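Local atomic coordinates of Abbfa_003403 (Acinetobacter baumannii, PDB entry 4ZXH), a protein that is a four-domain nonribosomal peptide synthetase, with condensation, adenylation, carrier and thioesterase domains, that probably assembles and releases a peptide carried on phosphopantetheine. Residues A[1151-1165]-A[1257-1269]. Sequence-based numbering, arbitrary orientation.
Sequences RQMGQQVTGIVMIDT and PEDFPILLVKAKD
Ile1160 to Ile1163 and Ile1262 to Val1265 pair in register as neighbouring parallel strands in the central sheet of the thioesterase domain, an alpha/beta-hydrolase fold; the short strand axes run 11° apart. Five backbone hydrogen bonds join them, from Ile1160 N to Pro1261 O through to Asp1164 N on Val1265 O. On one face Ile1160 and Ile1262 lie side by side, pointing the same way, Met1162 CB rests near Leu1264 CD1, and Met1162 reaches back along the sheet until its CE meets Ile1262 CD1 at 3.7 Å. Val1161, Ile1163, Leu1263 and Val1265 fill the other face, where helix 1303-1316 covers the first three. At the N-terminal end of the pair, Arg1151 from the end of helix 1138-1152 lies along Phe1260. Arg1151 CG sits at the ring edge, 3.5 Å from Phe1260 CE1; a bend at chi2 (-84°) turns the guanidinium so that the same CE1 lies over the centre of one of its faces, the planes 25° apart. Arg1151 NH1 makes a long salt bridge to Glu1258 OE2, 3.6 Å, while NH2 donates a 3.3 Å hydrogen bond to Asp1259 O. At the opposite end Asp1164 follows its strand as the probable acid of a Cys1137-His1297-Asp1164 triad. Asp1164 CB stands 3.9 Å from Val1265 O, and Asp1164 CG lies 3.8 Å from Ala1267 CB; beyond them the carboxylate divides its work: OD2 bonds His1297 ND1, whereas Ala1267 N approaches Asp1164 OD1 from above the carboxylate plane at 3.1 Å.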
loop_
_atom_site.group_PDB
_atom_site.type_symbol
_atom_site.label_atom_id
_atom_site.label_comp_id
_atom_site.label_asym_id
_atom_site.label_seq_id
_atom_site.Cartn_x
_atom_site.Cartn_y
_atom_site.Cartn_z
ATOM N N ARG A 1151 -54.465 19.918 -15.021
ATOM C CA ARG A 1151 -55.780 20.561 -15.090
ATOM C C ARG A 1151 -56.891 19.565 -15.432
ATOM O O ARG A 1151 -57.925 19.494 -14.751
ATOM C CB ARG A 1151 -55.781 21.675 -16.135
ATOM C CG ARG A 1151 -55.113 22.955 -15.697
ATOM C CD ARG A 1151 -56.049 23.843 -14.890
ATOM N NE ARG A 1151 -55.398 25.103 -14.526
ATOM C CZ ARG A 1151 -55.215 26.128 -15.358
ATOM N NH1 ARG A 1151 -55.642 26.064 -16.618
ATOM N NH2 ARG A 1151 -54.609 27.227 -14.923
ATOM N N GLN A 1152 -56.667 18.803 -16.498
ATOM C CA GLN A 1152 -57.642 17.826 -16.962
ATOM C C GLN A 1152 -58.048 16.826 -15.882
ATOM O O GLN A 1152 -59.148 16.292 -15.923
ATOM C CB GLN A 1152 -57.106 17.078 -18.186
ATOM C CG GLN A 1152 -57.067 17.931 -19.438
ATOM C CD GLN A 1152 -58.396 18.627 -19.690
ATOM O OE1 GLN A 1152 -58.547 19.820 -19.415
ATOM N NE2 GLN A 1152 -59.373 17.877 -20.196
ATOM N N MET A 1153 -57.168 16.567 -14.923
ATOM C CA MET A 1153 -57.493 15.617 -13.876
ATOM C C MET A 1153 -57.786 16.338 -12.551
ATOM O O MET A 1153 -57.865 15.708 -11.491
ATOM C CB MET A 1153 -56.374 14.570 -13.723
ATOM C CG MET A 1153 -54.945 15.087 -13.753
ATOM S SD MET A 1153 -53.685 13.773 -13.643
ATOM C CE MET A 1153 -53.248 13.528 -15.370
ATOM N N GLY A 1154 -57.967 17.657 -12.622
ATOM C CA GLY A 1154 -58.408 18.434 -11.474
ATOM C C GLY A 1154 -57.324 18.950 -10.542
ATOM O O GLY A 1154 -57.617 19.632 -9.566
ATOM N N GLN A 1155 -56.071 18.622 -10.825
ATOM C CA GLN A 1155 -54.963 19.134 -10.027
ATOM C C GLN A 1155 -54.668 20.597 -10.345
ATOM O O GLN A 1155 -54.804 21.025 -11.488
ATOM C CB GLN A 1155 -53.708 18.292 -10.255
ATOM C CG GLN A 1155 -53.863 16.848 -9.821
ATOM C CD GLN A 1155 -54.202 16.724 -8.350
ATOM O OE1 GLN A 1155 -53.931 17.636 -7.557
ATOM N NE2 GLN A 1155 -54.788 15.592 -7.971
ATOM N N GLN A 1156 -54.267 21.373 -9.343
ATOM C CA GLN A 1156 -53.914 22.755 -9.629
ATOM C C GLN A 1156 -52.400 22.923 -9.779
ATOM O O GLN A 1156 -51.607 22.132 -9.269
ATOM C CB GLN A 1156 -54.467 23.714 -8.561
ATOM C CG GLN A 1156 -55.641 24.608 -9.057
ATOM C CD GLN A 1156 -55.373 25.349 -10.398
ATOM O OE1 GLN A 1156 -54.224 25.536 -10.824
ATOM N NE2 GLN A 1156 -56.453 25.770 -11.058
ATOM N N VAL A 1157 -52.021 23.958 -10.519
ATOM C CA VAL A 1157 -50.633 24.246 -10.813
ATOM C C VAL A 1157 -50.259 25.577 -10.167
ATOM O O VAL A 1157 -50.858 26.610 -10.474
ATOM C CB VAL A 1157 -50.392 24.315 -12.325
ATOM C CG1 VAL A 1157 -48.946 24.607 -12.604
ATOM C CG2 VAL A 1157 -50.809 23.017 -12.988
ATOM N N THR A 1158 -49.287 25.559 -9.261
ATOM C CA THR A 1158 -48.896 26.782 -8.566
ATOM C C THR A 1158 -48.229 27.754 -9.528
ATOM O O THR A 1158 -48.509 28.955 -9.511
ATOM C CB THR A 1158 -47.944 26.492 -7.392
ATOM O OG1 THR A 1158 -48.642 25.730 -6.401
ATOM C CG2 THR A 1158 -47.456 27.791 -6.765
ATOM N N GLY A 1159 -47.352 27.221 -10.371
ATOM C CA GLY A 1159 -46.654 28.025 -11.349
ATOM C C GLY A 1159 -45.692 27.209 -12.187
ATOM O O GLY A 1159 -45.352 26.077 -11.844
ATOM N N ILE A 1160 -45.258 27.790 -13.298
ATOM C CA ILE A 1160 -44.289 27.154 -14.176
ATOM C C ILE A 1160 -43.035 28.016 -14.306
ATOM O O ILE A 1160 -43.125 29.205 -14.617
ATOM C CB ILE A 1160 -44.858 26.927 -15.567
ATOM C CG1 ILE A 1160 -46.134 26.103 -15.498
ATOM C CG2 ILE A 1160 -43.848 26.195 -16.421
ATOM C CD1 ILE A 1160 -46.751 25.877 -16.859
ATOM N N VAL A 1161 -41.867 27.433 -14.077
ATOM C CA VAL A 1161 -40.647 28.167 -14.351
ATOM C C VAL A 1161 -40.054 27.762 -15.692
ATOM O O VAL A 1161 -39.693 26.607 -15.895
ATOM C CB VAL A 1161 -39.608 27.956 -13.270
ATOM C CG1 VAL A 1161 -38.331 28.672 -13.653
ATOM C CG2 VAL A 1161 -40.122 28.490 -11.956
ATOM N N MET A 1162 -39.956 28.705 -16.622
ATOM C CA MET A 1162 -39.386 28.374 -17.918
ATOM C C MET A 1162 -38.170 29.208 -18.166
ATOM O O MET A 1162 -38.254 30.435 -18.236
ATOM C CB MET A 1162 -40.392 28.596 -19.041
ATOM C CG MET A 1162 -41.532 27.600 -19.080
ATOM S SD MET A 1162 -42.661 28.125 -20.364
ATOM C CE MET A 1162 -44.206 27.387 -19.822
ATOM N N ILE A 1163 -37.032 28.546 -18.308
ATOM C CA ILE A 1163 -35.797 29.271 -18.541
ATOM C C ILE A 1163 -35.432 29.219 -20.029
ATOM O O ILE A 1163 -35.088 28.162 -20.562
ATOM C CB ILE A 1163 -34.672 28.719 -17.665
ATOM C CG1 ILE A 1163 -35.163 28.626 -16.214
ATOM C CG2 ILE A 1163 -33.469 29.624 -17.738
ATOM C CD1 ILE A 1163 -34.239 27.893 -15.298
ATOM N N ASP A 1164 -35.553 30.377 -20.681
ATOM C CA ASP A 1164 -35.322 30.544 -22.112
ATOM C C ASP A 1164 -35.938 29.428 -22.977
ATOM O O ASP A 1164 -35.318 28.905 -23.896
ATOM C CB ASP A 1164 -33.829 30.664 -22.390
ATOM C CG ASP A 1164 -33.538 31.508 -23.624
ATOM O OD1 ASP A 1164 -34.013 32.669 -23.692
ATOM O OD2 ASP A 1164 -32.860 30.991 -24.543
ATOM N N THR A 1165 -37.176 29.083 -22.667
ATOM C CA THR A 1165 -37.922 28.070 -23.399
ATOM C C THR A 1165 -38.559 28.642 -24.642
ATOM O O THR A 1165 -39.413 29.523 -24.547
ATOM C CB THR A 1165 -39.036 27.484 -22.514
ATOM O OG1 THR A 1165 -38.444 26.924 -21.352
ATOM C CG2 THR A 1165 -39.829 26.426 -23.236
ATOM N N PRO A 1257 -53.727 27.720 -27.301
ATOM C CA PRO A 1257 -53.420 28.622 -26.184
ATOM C C PRO A 1257 -54.127 28.247 -24.884
ATOM O O PRO A 1257 -55.280 27.838 -24.906
ATOM C CB PRO A 1257 -53.903 29.980 -26.696
ATOM C CG PRO A 1257 -53.753 29.880 -28.191
ATOM C CD PRO A 1257 -54.141 28.459 -28.509
ATOM N N GLU A 1258 -53.419 28.370 -23.768
ATOM C CA GLU A 1258 -53.972 28.084 -22.446
ATOM C C GLU A 1258 -53.179 28.835 -21.379
ATOM O O GLU A 1258 -51.948 28.818 -21.395
ATOM C CB GLU A 1258 -53.960 26.579 -22.156
ATOM C CG GLU A 1258 -54.670 26.214 -20.855
ATOM C CD GLU A 1258 -55.013 24.739 -20.764
ATOM O OE1 GLU A 1258 -54.693 24.003 -21.725
ATOM O OE2 GLU A 1258 -55.618 24.327 -19.741
ATOM N N ASP A 1259 -53.877 29.492 -20.459
ATOM C CA ASP A 1259 -53.201 30.311 -19.456
ATOM C C ASP A 1259 -52.822 29.541 -18.202
ATOM O O ASP A 1259 -53.658 28.930 -17.549
ATOM C CB ASP A 1259 -54.059 31.513 -19.068
ATOM C CG ASP A 1259 -54.021 32.614 -20.108
ATOM O OD1 ASP A 1259 -53.407 32.404 -21.183
ATOM O OD2 ASP A 1259 -54.593 33.695 -19.841
ATOM N N PHE A 1260 -51.531 29.564 -17.900
ATOM C CA PHE A 1260 -51.008 29.057 -16.650
ATOM C C PHE A 1260 -50.182 30.169 -16.032
ATOM O O PHE A 1260 -49.656 31.012 -16.756
ATOM C CB PHE A 1260 -50.152 27.811 -16.871
ATOM C CG PHE A 1260 -50.924 26.616 -17.315
ATOM C CD1 PHE A 1260 -51.574 25.815 -16.389
ATOM C CD2 PHE A 1260 -50.977 26.267 -18.653
ATOM C CE1 PHE A 1260 -52.288 24.701 -16.792
ATOM C CE2 PHE A 1260 -51.690 25.151 -19.065
ATOM C CZ PHE A 1260 -52.345 24.367 -18.135
ATOM N N PRO A 1261 -50.062 30.190 -14.698
ATOM C CA PRO A 1261 -49.156 31.180 -14.105
ATOM C C PRO A 1261 -47.700 30.822 -14.429
ATOM O O PRO A 1261 -47.198 29.789 -13.992
ATOM C CB PRO A 1261 -49.457 31.076 -12.610
ATOM C CG PRO A 1261 -49.936 29.680 -12.426
ATOM C CD PRO A 1261 -50.623 29.270 -13.694
ATOM N N ILE A 1262 -47.042 31.663 -15.218
ATOM C CA ILE A 1262 -45.732 31.334 -15.771
ATOM C C ILE A 1262 -44.682 32.383 -15.460
ATOM O O ILE A 1262 -44.937 33.582 -15.576
ATOM C CB ILE A 1262 -45.809 31.172 -17.307
ATOM C CG1 ILE A 1262 -46.629 29.942 -17.678
ATOM C CG2 ILE A 1262 -44.424 31.058 -17.918
ATOM C CD1 ILE A 1262 -46.864 29.831 -19.150
ATOM N N LEU A 1263 -43.500 31.926 -15.068
ATOM C CA LEU A 1263 -42.326 32.790 -15.007
ATOM C C LEU A 1263 -41.399 32.416 -16.154
ATOM O O LEU A 1263 -40.871 31.293 -16.187
ATOM C CB LEU A 1263 -41.603 32.656 -13.662
ATOM C CG LEU A 1263 -40.235 33.330 -13.544
ATOM C CD1 LEU A 1263 -40.388 34.825 -13.674
ATOM C CD2 LEU A 1263 -39.566 32.973 -12.219
ATOM N N LEU A 1264 -41.220 33.337 -17.103
ATOM C CA LEU A 1264 -40.297 33.098 -18.213
ATOM C C LEU A 1264 -39.010 33.900 -18.055
ATOM O O LEU A 1264 -39.026 35.131 -18.111
ATOM C CB LEU A 1264 -40.959 33.430 -19.545
ATOM C CG LEU A 1264 -40.036 33.386 -20.769
ATOM C CD1 LEU A 1264 -39.509 32.007 -21.007
ATOM C CD2 LEU A 1264 -40.765 33.894 -21.993
ATOM N N VAL A 1265 -37.902 33.198 -17.843
ATOM C CA VAL A 1265 -36.599 33.835 -17.697
ATOM C C VAL A 1265 -35.895 33.830 -19.051
ATOM O O VAL A 1265 -35.560 32.768 -19.584
ATOM C CB VAL A 1265 -35.721 33.112 -16.632
ATOM C CG1 VAL A 1265 -34.355 33.745 -16.538
ATOM C CG2 VAL A 1265 -36.398 33.136 -15.258
ATOM N N LYS A 1266 -35.685 35.006 -19.628
ATOM C CA LYS A 1266 -35.090 35.071 -20.952
ATOM C C LYS A 1266 -33.608 35.404 -20.891
ATOM O O LYS A 1266 -33.181 36.337 -20.201
ATOM C CB LYS A 1266 -35.817 36.095 -21.817
ATOM C CG LYS A 1266 -35.154 36.321 -23.160
ATOM C CD LYS A 1266 -36.052 37.093 -24.100
ATOM C CE LYS A 1266 -35.304 37.467 -25.365
ATOM N NZ LYS A 1266 -35.959 38.646 -26.026
ATOM N N ALA A 1267 -32.821 34.612 -21.602
ATOM C CA ALA A 1267 -31.411 34.896 -21.793
ATOM C C ALA A 1267 -31.284 36.107 -22.719
ATOM O O ALA A 1267 -31.559 36.003 -23.913
ATOM C CB ALA A 1267 -30.711 33.675 -22.378
ATOM N N LYS A 1268 -30.893 37.255 -22.174
ATOM C CA LYS A 1268 -30.985 38.512 -22.920
ATOM C C LYS A 1268 -29.824 38.683 -23.888
ATOM O O LYS A 1268 -29.891 39.507 -24.795
ATOM C CB LYS A 1268 -31.065 39.722 -21.971
ATOM C CG LYS A 1268 -29.727 40.244 -21.443
ATOM C CD LYS A 1268 -29.935 41.375 -20.435
ATOM C CE LYS A 1268 -28.655 41.703 -19.680
ATOM N NZ LYS A 1268 -28.905 42.505 -18.429
ATOM N N ASP A 1269 -28.776 37.889 -23.713
ATOM C CA ASP A 1269 -27.601 38.003 -24.572
ATOM C C ASP A 1269 -27.612 36.971 -25.710
ATOM O O ASP A 1269 -26.632 36.843 -26.449
ATOM C CB ASP A 1269 -26.322 37.866 -23.742
ATOM C CG ASP A 1269 -26.195 38.955 -22.664
ATOM O OD1 ASP A 1269 -26.364 40.155 -22.991
ATOM O OD2 ASP A 1269 -25.935 38.606 -21.482
#